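Local atomic coordinates of D-alanine--D-alanine ligase (Acinetobacter baumannii ACICU, PDB entry 5D8D), a protein that catalyses the ATP-dependent joining of two D-alanine molecules into D-alanyl-D-alanine, a building block of the bacterial cell wall peptidoglycan. Residues A[102-107]-A[112-117]; A[150-155]-A[176-181]; A[184-189]-A[237-242]; A[195-200]-A[278-283]; A[256-259]-A[263-266]. One frame throughout, in Å; residues are numbered along the deposited sequence.

Contact 1. Residues A[102-107]-A[112-117]; sequences KTKQIW and LPTAPY
Lys104, on helix 100-108, reaches across to Thr114 in the loop that follows the helix and leads into strand 117-120, in the ATP-grasp region. Its aliphatic part lies against the Thr114 hydroxyl, with CG 3.3 Å from OG1, and its ammonium then turns to donate a hydrogen bond, NZ to Thr114 OG1 at 3.1 Å. Bends at chi3 and chi4 let the same chain both pack on the hydroxyl and bond to it. The Thr114 oxygen lies trans to its own backbone N (chi1 -174°), which presents it to the lysine and near the plane of the Trp107 ring, at its edge. Where the loop enters strand 117-120, Tyr117 meets Gln105 at about a right angle, the phenol oxygen OH resting 3.1 Å from Gln105 CG. At the other end the loop starts with a backbone bond, Leu112 N to Trp107 O at 3.1 Å, and Leu112 CD2 packs 4.1 Å from Trp107 CD1.

The second shell fixes the polar groups. Glu176, within the predicted ATP-binding region, forms a salt bridge with Lys104 NZ, so the buried ammonium has a counter-charge. Thr114 OG1 also bonds to Leu266 O, and the Trp107 indole NH is taken by Ala242 O. Lys102, directed away from the loop, bonds through NZ to Gln92 of the second subunit. Within the helix segment itself, one turn before Trp107, Thr103 places CG2 3.3 Å above the plane of the Trp107 ring, offset toward its rim.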
# COMPACT_ATOMS: atom_id res chain seq x y z
N LYS A 102 1.51 -4.72 8.11
CA LYS A 102 0.78 -3.49 7.78
C LYS A 102 -0.71 -3.69 7.81
O LYS A 102 -1.44 -2.80 8.23
CB LYS A 102 1.23 -2.86 6.45
CG LYS A 102 2.63 -2.29 6.53
CD LYS A 102 2.97 -1.44 5.33
CE LYS A 102 4.39 -0.90 5.43
NZ LYS A 102 5.41 -1.92 5.14
N THR A 103 -1.17 -4.87 7.40
CA THR A 103 -2.57 -5.27 7.56
C THR A 103 -3.00 -5.21 9.05
O THR A 103 -4.06 -4.69 9.37
CB THR A 103 -2.79 -6.67 6.97
OG1 THR A 103 -2.58 -6.65 5.56
CG2 THR A 103 -4.22 -7.13 7.21
N LYS A 104 -2.19 -5.76 9.93
CA LYS A 104 -2.53 -5.79 11.37
C LYS A 104 -2.51 -4.40 12.01
O LYS A 104 -3.35 -4.09 12.85
CB LYS A 104 -1.62 -6.72 12.14
CG LYS A 104 -1.86 -8.19 11.90
CD LYS A 104 -0.59 -8.97 12.24
CE LYS A 104 -0.81 -10.27 12.97
NZ LYS A 104 -1.21 -10.08 14.40
N GLN A 105 -1.56 -3.56 11.60
CA GLN A 105 -1.51 -2.21 12.10
C GLN A 105 -2.76 -1.49 11.67
O GLN A 105 -3.41 -0.85 12.49
CB GLN A 105 -0.29 -1.49 11.61
CG GLN A 105 1.00 -2.11 12.11
CD GLN A 105 2.28 -1.61 11.46
OE1 GLN A 105 3.33 -1.64 12.09
NE2 GLN A 105 2.22 -1.17 10.20
N ILE A 106 -3.15 -1.63 10.40
CA ILE A 106 -4.45 -1.10 9.99
C ILE A 106 -5.61 -1.63 10.85
O ILE A 106 -6.54 -0.88 11.23
CB ILE A 106 -4.78 -1.37 8.52
CG1 ILE A 106 -3.74 -0.74 7.57
CG2 ILE A 106 -6.16 -0.83 8.16
CD1 ILE A 106 -3.48 0.73 7.78
N TRP A 107 -5.55 -2.93 11.17
CA TRP A 107 -6.53 -3.54 12.06
C TRP A 107 -6.44 -3.06 13.55
O TRP A 107 -7.48 -2.74 14.13
CB TRP A 107 -6.49 -5.07 11.94
CG TRP A 107 -7.01 -5.62 10.64
CD1 TRP A 107 -7.86 -5.00 9.75
CD2 TRP A 107 -6.73 -6.89 10.11
NE1 TRP A 107 -8.09 -5.83 8.68
CE2 TRP A 107 -7.40 -6.99 8.88
CE3 TRP A 107 -5.95 -7.97 10.54
CZ2 TRP A 107 -7.34 -8.13 8.09
CZ3 TRP A 107 -5.89 -9.10 9.75
CH2 TRP A 107 -6.59 -9.17 8.54
N LEU A 112 -9.97 -3.37 15.93
CA LEU A 112 -10.33 -4.71 15.48
C LEU A 112 -9.28 -5.63 16.10
O LEU A 112 -8.08 -5.29 16.11
CB LEU A 112 -10.30 -4.79 13.93
CG LEU A 112 -11.59 -4.65 13.11
CD1 LEU A 112 -12.69 -3.83 13.76
CD2 LEU A 112 -11.31 -4.07 11.74
N PRO A 113 -9.70 -6.78 16.62
CA PRO A 113 -8.75 -7.64 17.34
C PRO A 113 -7.81 -8.44 16.44
O PRO A 113 -8.23 -9.00 15.44
CB PRO A 113 -9.66 -8.59 18.09
CG PRO A 113 -10.84 -8.75 17.17
CD PRO A 113 -11.01 -7.43 16.47
N THR A 114 -6.55 -8.51 16.84
CA THR A 114 -5.54 -9.23 16.12
C THR A 114 -4.43 -9.53 17.12
O THR A 114 -4.30 -8.82 18.12
CB THR A 114 -5.04 -8.41 14.92
OG1 THR A 114 -4.13 -9.19 14.15
CG2 THR A 114 -4.33 -7.14 15.34
N ALA A 115 -3.65 -10.59 16.90
CA ALA A 115 -2.70 -11.01 17.92
C ALA A 115 -1.50 -10.06 18.01
O ALA A 115 -0.99 -9.59 16.98
CB ALA A 115 -2.22 -12.44 17.67
N PRO A 116 -1.03 -9.77 19.25
CA PRO A 116 0.24 -9.05 19.37
C PRO A 116 1.34 -9.72 18.53
O PRO A 116 1.30 -10.96 18.29
CB PRO A 116 0.57 -9.15 20.86
CG PRO A 116 -0.76 -9.32 21.53
CD PRO A 116 -1.63 -10.07 20.57
N TYR A 117 2.31 -8.91 18.10
CA TYR A 117 3.43 -9.40 17.31
C TYR A 117 4.66 -8.54 17.55
O TYR A 117 4.56 -7.50 18.20
CB TYR A 117 3.05 -9.36 15.82
CG TYR A 117 2.80 -7.95 15.37
CD1 TYR A 117 1.55 -7.34 15.58
CD2 TYR A 117 3.83 -7.19 14.78
CE1 TYR A 117 1.33 -6.03 15.22
CE2 TYR A 117 3.62 -5.86 14.41
CZ TYR A 117 2.37 -5.28 14.62
OH TYR A 117 2.14 -3.98 14.25

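Contact 2. Residues A[150-155]-A[176-181]; sequences MSKVEK and EKWITG
Lys152 and Trp178 make this contact between them. The lysine side chain runs out nearly straight beyond CG and crosses the indole at about a right angle, staying over one face of the ring. Its CG lies 3.9 Å from Trp178 CE3, above the benzene half, while the far end comes over the pyrrole half: CE is 3.7 Å from the centroid of the five-membered ring, only 12° off the normal, a CH-pi contact. The ammonium follows as a cation-pi partner, NZ 3.9 Å from that centroid and 3.6 Å from the nitrogen Trp178 NE1.

Strand 151-153 is an outermost strand of the four-stranded antiparallel sheet in the ATP-grasp region, and Trp178 comes just after strand 173-177 of the same sheet, with strand 137-141 between the two. Both residues belong to the span predicted to bind ATP. The indole reaches back toward the outer strand because its CG stands opposite the backbone N across the CA–CB bond (chi1 -176°).

This is a surface contact, and the lysine also packs on Pro136. Glu154, from the same segment, lies at long salt-bridge range of the ammonium, OE2 3.9 Å from Lys152 NZ, while Thr180 CG2 sits at the indole edge, in the ring plane.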
# COMPACT_ATOMS: atom_id res chain seq x y z
N MET A 150 6.32 -20.64 7.62
CA MET A 150 5.80 -20.58 8.99
C MET A 150 6.44 -21.71 9.82
O MET A 150 6.64 -22.82 9.32
CB MET A 150 4.26 -20.68 9.03
CG MET A 150 3.53 -19.42 8.55
SD MET A 150 1.95 -19.70 7.72
CE MET A 150 0.73 -19.42 9.00
N SER A 151 6.78 -21.39 11.06
CA SER A 151 7.28 -22.38 12.02
C SER A 151 6.69 -22.04 13.39
O SER A 151 6.49 -20.86 13.72
CB SER A 151 8.82 -22.40 12.07
OG SER A 151 9.44 -21.73 10.97
N LYS A 152 6.39 -23.06 14.19
CA LYS A 152 5.93 -22.86 15.56
C LYS A 152 7.12 -22.92 16.55
O LYS A 152 7.85 -23.91 16.60
CB LYS A 152 4.85 -23.88 15.94
CG LYS A 152 3.92 -23.38 17.05
CD LYS A 152 3.24 -24.51 17.79
CE LYS A 152 2.57 -23.99 19.05
NZ LYS A 152 1.58 -24.95 19.59
N VAL A 153 7.29 -21.84 17.32
CA VAL A 153 8.37 -21.71 18.30
C VAL A 153 7.80 -21.91 19.71
O VAL A 153 6.99 -21.09 20.16
CB VAL A 153 9.03 -20.31 18.20
CG1 VAL A 153 10.00 -20.06 19.36
CG2 VAL A 153 9.75 -20.16 16.86
N GLU A 154 8.25 -22.98 20.40
CA GLU A 154 7.90 -23.23 21.83
C GLU A 154 9.08 -23.24 22.82
O GLU A 154 8.87 -23.43 24.02
CB GLU A 154 6.96 -24.45 22.01
CG GLU A 154 7.14 -25.62 21.04
CD GLU A 154 5.82 -26.34 20.73
OE1 GLU A 154 5.78 -27.08 19.72
OE2 GLU A 154 4.83 -26.15 21.47
N LYS A 155 10.29 -22.96 22.35
CA LYS A 155 11.44 -22.74 23.23
C LYS A 155 12.31 -21.58 22.70
O LYS A 155 12.04 -21.04 21.63
CB LYS A 155 12.24 -24.04 23.35
CG LYS A 155 12.97 -24.26 24.68
CD LYS A 155 12.04 -24.20 25.89
CE LYS A 155 12.42 -25.20 26.99
NZ LYS A 155 13.87 -25.14 27.35
N GLU A 176 4.61 -13.59 15.84
CA GLU A 176 3.26 -13.31 16.33
C GLU A 176 2.95 -14.25 17.52
O GLU A 176 3.32 -15.45 17.48
CB GLU A 176 2.28 -13.53 15.18
CG GLU A 176 0.82 -13.13 15.41
CD GLU A 176 -0.10 -13.51 14.24
OE1 GLU A 176 -1.07 -12.77 13.97
OE2 GLU A 176 0.12 -14.56 13.57
N LYS A 177 2.30 -13.72 18.56
CA LYS A 177 1.80 -14.52 19.71
C LYS A 177 0.91 -15.68 19.27
O LYS A 177 -0.08 -15.44 18.61
CB LYS A 177 1.00 -13.62 20.65
CG LYS A 177 0.26 -14.33 21.78
CD LYS A 177 -0.17 -13.35 22.88
CE LYS A 177 -1.36 -13.86 23.71
NZ LYS A 177 -1.01 -13.92 25.16
N TRP A 178 1.24 -16.92 19.65
CA TRP A 178 0.42 -18.08 19.28
C TRP A 178 -0.90 -17.99 20.03
O TRP A 178 -0.91 -17.64 21.19
CB TRP A 178 1.10 -19.42 19.61
CG TRP A 178 0.33 -20.65 19.16
CD1 TRP A 178 -0.51 -21.41 19.91
CD2 TRP A 178 0.34 -21.23 17.84
NE1 TRP A 178 -1.03 -22.45 19.16
CE2 TRP A 178 -0.52 -22.36 17.88
CE3 TRP A 178 0.98 -20.92 16.64
CZ2 TRP A 178 -0.75 -23.17 16.75
CZ3 TRP A 178 0.76 -21.73 15.52
CH2 TRP A 178 -0.10 -22.84 15.58
N ILE A 179 -2.00 -18.28 19.36
CA ILE A 179 -3.26 -18.46 20.06
C ILE A 179 -3.80 -19.85 19.73
O ILE A 179 -3.75 -20.29 18.57
CB ILE A 179 -4.26 -17.29 19.82
CG1 ILE A 179 -4.81 -17.33 18.39
CG2 ILE A 179 -3.62 -15.95 20.24
CD1 ILE A 179 -5.11 -15.97 17.78
N THR A 180 -4.23 -20.56 20.77
CA THR A 180 -4.70 -21.92 20.61
C THR A 180 -6.15 -21.85 20.21
O THR A 180 -6.98 -21.18 20.88
CB THR A 180 -4.61 -22.73 21.92
OG1 THR A 180 -5.39 -22.06 22.92
CG2 THR A 180 -3.15 -22.89 22.38
N GLY A 181 -6.45 -22.56 19.11
CA GLY A 181 -7.80 -22.71 18.65
C GLY A 181 -7.91 -23.28 17.25
O GLY A 181 -7.07 -24.06 16.81

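Contact 3. Residues A[184-189]-A[237-242]; sequences FTISFL and ALCLRA
Cys239 of helix 229-245 points its side chain at strand 181-189, where Ile186 and Phe188 rise from the same face to receive it. This is helix-on-sheet packing in the ATP-grasp region: the helix lies against a four-stranded antiparallel sheet, and the two short segments cross at -62° with their axes 9.6 Å apart, a separation bridged by the side chains of Ile186, Phe188, Cys239 and Leu240.

The cysteine is the bump. Its sulfur rests on the longer branch of Ile186, SG 3.6 Å from CD1, while its CB lies over the other branch, 4.0 Å from Ile186 CG2. Next along the strand, the Phe188 ring pushes its far end at the helix backbone, reaching the step between Cys239 and Leu240, with CZ 3.5 Å from Cys239 O. Leu240 closes the other flank, laying its CD1 3.9 Å from Phe188 CE2 and crossing the phenylalanine at about a right angle. Thus the ring tip is lodged between the cysteine CB and the leucine methyl.

Behind this first layer, Ile254 of the neighbouring strand touches both Phe188 and Cys239, and Phe243, one turn on from Cys239, stacks with the Phe188 ring. No hydrogen bond links the two segments; what joins them is apolar packing. The ring is also aligned edge-on to the helix backbone, with the peptide nitrogen Leu240 N lying near the ring plane, 3.7 Å from Phe188 CZ.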
# COMPACT_ATOMS: atom_id res chain seq x y z
N PHE A 184 -10.26 -20.35 10.59
CA PHE A 184 -11.35 -20.24 9.63
C PHE A 184 -11.00 -19.31 8.47
O PHE A 184 -10.16 -18.45 8.64
CB PHE A 184 -12.59 -19.70 10.33
CG PHE A 184 -13.01 -20.55 11.48
CD1 PHE A 184 -12.42 -20.39 12.73
CD2 PHE A 184 -13.94 -21.56 11.29
CE1 PHE A 184 -12.80 -21.19 13.80
CE2 PHE A 184 -14.32 -22.37 12.36
CZ PHE A 184 -13.75 -22.18 13.61
N THR A 185 -11.62 -19.51 7.29
CA THR A 185 -11.53 -18.55 6.20
C THR A 185 -12.91 -18.06 5.86
O THR A 185 -13.88 -18.80 5.85
CB THR A 185 -10.74 -19.04 4.98
OG1 THR A 185 -10.28 -17.92 4.21
CG2 THR A 185 -11.53 -19.87 4.09
N ILE A 186 -13.01 -16.77 5.64
CA ILE A 186 -14.29 -16.14 5.30
C ILE A 186 -14.08 -15.51 3.95
O ILE A 186 -13.30 -14.61 3.82
CB ILE A 186 -14.65 -15.11 6.37
CG1 ILE A 186 -14.84 -15.86 7.67
CG2 ILE A 186 -15.92 -14.36 5.97
CD1 ILE A 186 -13.58 -16.08 8.48
N SER A 187 -14.76 -16.03 2.94
CA SER A 187 -14.60 -15.58 1.58
C SER A 187 -15.52 -14.42 1.30
O SER A 187 -16.50 -14.24 1.99
CB SER A 187 -14.92 -16.72 0.61
OG SER A 187 -14.05 -17.83 0.81
N PHE A 188 -15.21 -13.65 0.27
CA PHE A 188 -16.03 -12.48 -0.03
C PHE A 188 -16.45 -12.50 -1.48
O PHE A 188 -15.69 -12.92 -2.33
CB PHE A 188 -15.28 -11.17 0.34
CG PHE A 188 -15.34 -10.84 1.81
CD1 PHE A 188 -14.48 -11.46 2.70
CD2 PHE A 188 -16.30 -9.97 2.30
CE1 PHE A 188 -14.56 -11.22 4.05
CE2 PHE A 188 -16.38 -9.71 3.67
CZ PHE A 188 -15.49 -10.33 4.54
N LEU A 189 -17.67 -12.09 -1.71
CA LEU A 189 -18.19 -11.90 -3.04
C LEU A 189 -19.15 -10.73 -3.05
O LEU A 189 -19.92 -10.56 -2.15
CB LEU A 189 -18.89 -13.15 -3.53
CG LEU A 189 -19.43 -13.04 -4.94
CD1 LEU A 189 -18.34 -12.88 -5.95
CD2 LEU A 189 -20.26 -14.24 -5.29
N ALA A 237 -19.53 -10.61 10.29
CA ALA A 237 -19.57 -9.16 10.59
C ALA A 237 -18.19 -8.60 10.92
O ALA A 237 -17.77 -7.56 10.42
CB ALA A 237 -20.52 -8.90 11.74
N LEU A 238 -17.48 -9.29 11.78
CA LEU A 238 -16.14 -8.89 12.14
C LEU A 238 -15.22 -8.82 10.92
O LEU A 238 -14.49 -7.85 10.72
CB LEU A 238 -15.59 -9.86 13.18
CG LEU A 238 -14.18 -9.58 13.64
CD1 LEU A 238 -14.20 -8.29 14.44
CD2 LEU A 238 -13.60 -10.75 14.44
N CYS A 239 -15.28 -9.87 10.10
CA CYS A 239 -14.46 -9.98 8.89
C CYS A 239 -14.89 -8.97 7.84
O CYS A 239 -14.06 -8.49 7.10
CB CYS A 239 -14.49 -11.41 8.33
SG CYS A 239 -13.65 -12.57 9.42
N LEU A 240 -16.17 -8.65 7.77
CA LEU A 240 -16.61 -7.59 6.87
C LEU A 240 -15.89 -6.32 7.20
O LEU A 240 -15.40 -5.66 6.32
CB LEU A 240 -18.11 -7.37 6.96
CG LEU A 240 -18.72 -6.28 6.09
CD1 LEU A 240 -18.38 -6.46 4.64
CD2 LEU A 240 -20.21 -6.30 6.30
N ARG A 241 -15.82 -6.00 8.49
CA ARG A 241 -15.15 -4.78 8.94
C ARG A 241 -13.65 -4.81 8.70
O ARG A 241 -13.04 -3.80 8.37
CB ARG A 241 -15.41 -4.53 10.42
CG ARG A 241 -16.87 -4.30 10.75
CD ARG A 241 -17.01 -3.41 11.96
NE ARG A 241 -16.56 -4.08 13.18
CZ ARG A 241 -16.12 -3.46 14.29
NH1 ARG A 241 -16.02 -2.13 14.37
NH2 ARG A 241 -15.78 -4.20 15.35
N ALA A 242 -13.06 -5.97 8.88
CA ALA A 242 -11.64 -6.15 8.57
C ALA A 242 -11.38 -5.94 7.08
O ALA A 242 -10.33 -5.42 6.68
CB ALA A 242 -11.16 -7.52 9.02

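Contact 4. Residues A[195-200]-A[278-283]; sequences PVIRLQ and HSLVPK
A small apolar contact joins the edge strand 192-198 to the start of helix 280-286, with Leu280 set between Ile197 and Leu199. Its two methyls divide the work. CD2 presses on the branch methyl of Ile197, CG2 to CD2 at 3.4 Å, which is tighter than usual for two carbons, while CD1 meets Leu199 CD2 at 3.7 Å. The leucine crosses each partner at a slant.

Ile197 uses its longer branch as well. That branch is fully extended (chi2 179°), which carries CD1 past Leu280 to the first turn of the helix, where it lies 3.5 Å from the carbonyl oxygen Leu280 O and 3.7 Å from Lys283 CB. The lysine gives this contact only the base of its side chain, because bends at chi2 and chi3 take the remainder away from the strand.

In the fold, strand 192-198 is an outermost strand of the four-stranded antiparallel sheet of the ATP-grasp region. Ile197 bonds through its backbone to Thr185 of strand 181-189, and Leu199, just past the strand, bonds to Glu183. The chain enters the helix after strand 264-270, the outermost strand on the opposite edge of that sheet. Leu199 also packs on Glu183, part of the predicted ATP-binding span, and lies close to Asp255, a predicted magnesium ligand. On the helix side, Val281 turns from Ile197 and Leu199 to touch Ser187, and Pro282 packs on Phe292 and Leu295 of helix 292-301.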
# COMPACT_ATOMS: atom_id res chain seq x y z
N PRO A 195 -20.44 -18.06 3.41
CA PRO A 195 -20.36 -19.04 4.51
C PRO A 195 -18.95 -19.36 4.90
O PRO A 195 -18.09 -19.48 4.03
CB PRO A 195 -21.01 -20.29 3.90
CG PRO A 195 -21.98 -19.75 2.93
CD PRO A 195 -21.32 -18.54 2.34
N VAL A 196 -18.71 -19.50 6.20
CA VAL A 196 -17.33 -19.65 6.68
C VAL A 196 -16.83 -21.08 6.47
O VAL A 196 -17.63 -21.99 6.32
CB VAL A 196 -17.04 -19.04 8.10
CG1 VAL A 196 -18.20 -18.27 8.70
CG2 VAL A 196 -16.46 -20.01 9.08
N ILE A 197 -15.51 -21.25 6.41
CA ILE A 197 -14.93 -22.54 6.20
C ILE A 197 -13.83 -22.76 7.23
O ILE A 197 -12.93 -21.95 7.28
CB ILE A 197 -14.31 -22.65 4.81
CG1 ILE A 197 -15.43 -22.58 3.77
CG2 ILE A 197 -13.51 -23.96 4.68
CD1 ILE A 197 -14.93 -22.65 2.33
N ARG A 198 -13.89 -23.85 8.01
CA ARG A 198 -12.77 -24.25 8.88
C ARG A 198 -11.61 -24.80 8.04
O ARG A 198 -11.82 -25.53 7.09
CB ARG A 198 -13.19 -25.34 9.88
CG ARG A 198 -12.23 -25.52 11.07
CD ARG A 198 -12.34 -26.88 11.76
NE ARG A 198 -13.72 -27.32 11.70
CZ ARG A 198 -14.18 -28.49 11.26
NH1 ARG A 198 -13.36 -29.47 10.93
NH2 ARG A 198 -15.50 -28.68 11.22
N LEU A 199 -10.38 -24.49 8.45
CA LEU A 199 -9.18 -24.92 7.74
C LEU A 199 -8.43 -26.07 8.40
O LEU A 199 -8.72 -26.43 9.53
CB LEU A 199 -8.22 -23.74 7.64
CG LEU A 199 -8.71 -22.52 6.86
CD1 LEU A 199 -7.67 -21.44 6.99
CD2 LEU A 199 -8.88 -22.88 5.40
N GLN A 200 -7.46 -26.62 7.67
CA GLN A 200 -6.64 -27.75 8.11
C GLN A 200 -5.40 -27.87 7.23
O GLN A 200 -4.31 -28.18 7.72
CB GLN A 200 -7.46 -29.06 8.06
CG GLN A 200 -7.28 -29.97 9.28
CD GLN A 200 -7.68 -29.29 10.60
OE1 GLN A 200 -8.88 -29.15 10.91
NE2 GLN A 200 -6.68 -28.83 11.37
N HIS A 278 -9.12 -27.14 -6.14
CA HIS A 278 -9.01 -27.34 -4.68
C HIS A 278 -9.21 -26.08 -3.80
O HIS A 278 -9.10 -26.17 -2.57
CB HIS A 278 -7.63 -27.96 -4.33
CG HIS A 278 -6.44 -27.06 -4.60
ND1 HIS A 278 -5.59 -27.25 -5.67
CD2 HIS A 278 -5.95 -25.99 -3.92
CE1 HIS A 278 -4.63 -26.33 -5.65
NE2 HIS A 278 -4.83 -25.55 -4.60
N SER A 279 -9.46 -24.91 -4.39
CA SER A 279 -9.47 -23.62 -3.68
C SER A 279 -10.75 -23.38 -2.90
O SER A 279 -11.78 -23.94 -3.19
CB SER A 279 -9.26 -22.45 -4.66
OG SER A 279 -7.94 -22.44 -5.23
N LEU A 280 -10.69 -22.50 -1.92
CA LEU A 280 -11.76 -22.34 -0.94
C LEU A 280 -12.90 -21.40 -1.31
O LEU A 280 -14.03 -21.65 -0.91
CB LEU A 280 -11.17 -21.95 0.40
CG LEU A 280 -10.40 -23.11 1.05
CD1 LEU A 280 -9.11 -22.67 1.71
CD2 LEU A 280 -11.31 -23.78 2.05
N VAL A 281 -12.64 -20.34 -2.08
CA VAL A 281 -13.70 -19.42 -2.49
C VAL A 281 -14.80 -20.10 -3.33
O VAL A 281 -15.99 -19.82 -3.10
CB VAL A 281 -13.15 -18.11 -3.16
CG1 VAL A 281 -14.27 -17.28 -3.86
CG2 VAL A 281 -12.39 -17.23 -2.15
N PRO A 282 -14.44 -20.99 -4.28
CA PRO A 282 -15.50 -21.74 -4.98
C PRO A 282 -16.39 -22.60 -4.06
O PRO A 282 -17.61 -22.64 -4.27
CB PRO A 282 -14.74 -22.61 -5.98
CG PRO A 282 -13.51 -21.82 -6.26
CD PRO A 282 -13.14 -21.19 -4.94
N LYS A 283 -15.76 -23.26 -3.09
CA LYS A 283 -16.44 -23.99 -2.01
C LYS A 283 -17.52 -23.13 -1.37
O LYS A 283 -18.71 -23.50 -1.31
CB LYS A 283 -15.45 -24.42 -0.90
CG LYS A 283 -15.11 -25.89 -0.74
CD LYS A 283 -14.22 -26.47 -1.86
CE LYS A 283 -13.21 -27.50 -1.32
NZ LYS A 283 -12.78 -28.53 -2.32

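Contact 5. Residues A[256-259]-A[263-266]; sequences AMQD and NFWL
A beta hairpin brings strands 252-259 and 264-270 together at one side of the four-stranded antiparallel sheet, and its turn end is held by the carboxylate of Asp259. Met257 and Trp265 form the hydrogen-bonded pair, exchanging two backbone bonds, and Ala256–Leu266 and Gln258–Phe264 are the non-hydrogen-bonded pairs on either side. A further backbone bond runs from Asp259 N to Asn263 O at 2.9 Å.

Past that bond Asp259 takes over with its side chain. With chi1 at 62°, its CG sits between the backbone N and the carbonyl carbon, and the carboxylate reaches across to the partner strand. OD1 accepts from Asn263 N at 2.7 Å, approached from above the carboxylate plane. OD2 has two donors: the indole Trp265 NE1 at 3.0 Å, nearly straight (170°), with OD2 in the ring plane but the N-H coming from above the carboxylate plane, and Asn263 ND2 at 3.3 Å, toward which OD2 turns its syn lone pair.

On the sheet face shared by Gln258 and Phe264, the glutamine's CG lies 3.5 Å from Phe264 CE1, and the ring goes on to pack against Leu235 and Leu238 of helix 229-245. On the other face the Met257 and Trp265 CB atoms meet at 4.1 Å, and both residues touch Ile179.

Three N-H groups from Asn263 and Trp265, with a weak fourth bond from Gln261 N, tie the turn to the tryptophan, hold the indole in its rotation, and would probably favour the charged form of Asp259.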
# COMPACT_ATOMS: atom_id res chain seq x y z
N ALA A 256 -9.08 -16.11 9.98
CA ALA A 256 -9.25 -15.77 11.39
C ALA A 256 -9.11 -17.00 12.27
O ALA A 256 -9.18 -18.14 11.80
CB ALA A 256 -10.59 -15.08 11.60
N MET A 257 -8.87 -16.75 13.55
CA MET A 257 -8.78 -17.76 14.61
C MET A 257 -9.98 -17.61 15.57
O MET A 257 -10.41 -16.50 15.85
CB MET A 257 -7.50 -17.51 15.39
CG MET A 257 -6.74 -18.75 15.79
SD MET A 257 -5.97 -19.55 14.39
CE MET A 257 -4.47 -20.24 15.14
N GLN A 258 -10.54 -18.72 16.06
CA GLN A 258 -11.31 -18.67 17.33
C GLN A 258 -10.52 -19.33 18.45
O GLN A 258 -10.03 -20.41 18.27
CB GLN A 258 -12.68 -19.32 17.24
CG GLN A 258 -13.62 -18.94 18.41
CD GLN A 258 -14.94 -19.72 18.46
OE1 GLN A 258 -16.02 -19.19 18.85
NE2 GLN A 258 -14.86 -20.99 18.10
N ASP A 259 -10.38 -18.67 19.60
CA ASP A 259 -9.58 -19.24 20.72
C ASP A 259 -10.44 -20.12 21.59
O ASP A 259 -11.68 -20.12 21.48
CB ASP A 259 -8.80 -18.18 21.57
CG ASP A 259 -9.71 -17.16 22.30
OD1 ASP A 259 -10.92 -17.39 22.51
OD2 ASP A 259 -9.19 -16.08 22.66
N ASN A 263 -13.13 -16.15 21.64
CA ASN A 263 -12.82 -14.89 20.97
C ASN A 263 -12.26 -15.08 19.56
O ASN A 263 -11.48 -16.02 19.29
CB ASN A 263 -11.78 -14.10 21.75
CG ASN A 263 -12.23 -13.78 23.14
OD1 ASN A 263 -13.30 -13.22 23.33
ND2 ASN A 263 -11.40 -14.14 24.13
N PHE A 264 -12.59 -14.14 18.68
CA PHE A 264 -12.05 -14.18 17.36
C PHE A 264 -10.79 -13.33 17.29
O PHE A 264 -10.69 -12.30 17.93
CB PHE A 264 -13.10 -13.74 16.38
CG PHE A 264 -14.35 -14.58 16.44
CD1 PHE A 264 -14.27 -15.97 16.32
CD2 PHE A 264 -15.58 -13.99 16.60
CE1 PHE A 264 -15.42 -16.75 16.38
CE2 PHE A 264 -16.74 -14.76 16.67
CZ PHE A 264 -16.65 -16.14 16.56
N TRP A 265 -9.83 -13.79 16.50
CA TRP A 265 -8.61 -13.07 16.24
C TRP A 265 -8.31 -13.07 14.72
O TRP A 265 -8.14 -14.12 14.14
CB TRP A 265 -7.49 -13.73 16.99
CG TRP A 265 -7.66 -13.66 18.47
CD1 TRP A 265 -8.13 -14.64 19.26
CD2 TRP A 265 -7.36 -12.55 19.34
NE1 TRP A 265 -8.14 -14.24 20.57
CE2 TRP A 265 -7.68 -12.95 20.65
CE3 TRP A 265 -6.85 -11.26 19.14
CZ2 TRP A 265 -7.52 -12.11 21.76
CZ3 TRP A 265 -6.68 -10.42 20.25
CH2 TRP A 265 -7.02 -10.85 21.54
N LEU A 266 -8.25 -11.88 14.11
CA LEU A 266 -7.96 -11.73 12.69
C LEU A 266 -6.51 -12.04 12.34
O LEU A 266 -5.59 -11.55 13.00
CB LEU A 266 -8.28 -10.33 12.25
CG LEU A 266 -9.73 -9.91 12.34
CD1 LEU A 266 -9.76 -8.40 12.30
CD2 LEU A 266 -10.56 -10.45 11.21

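How the contacts relate
From the N terminus, contact 1 closes a short loop after helix 100-108, and contact 2 then links edge strand 151-153 to the residue just after strand 173-177 of the same four-stranded sheet. The two touch through the Lys104–Glu176 salt bridge. Strands 173-177 and 181-189 follow each other, carrying the chain from that sheet to the second one, where contacts 3 and 4 cross: their segments alternate, 184-189, 195-200, 237-242, 278-283. Contact 5 is a local hairpin lying within the long loop that contact 4 spans. Helix 229-245 of contact 3 packs on Phe264 and Leu266 of contact 5 and on Leu112 of contact 1, while Ile179 and Thr180 join contacts 2 and 5.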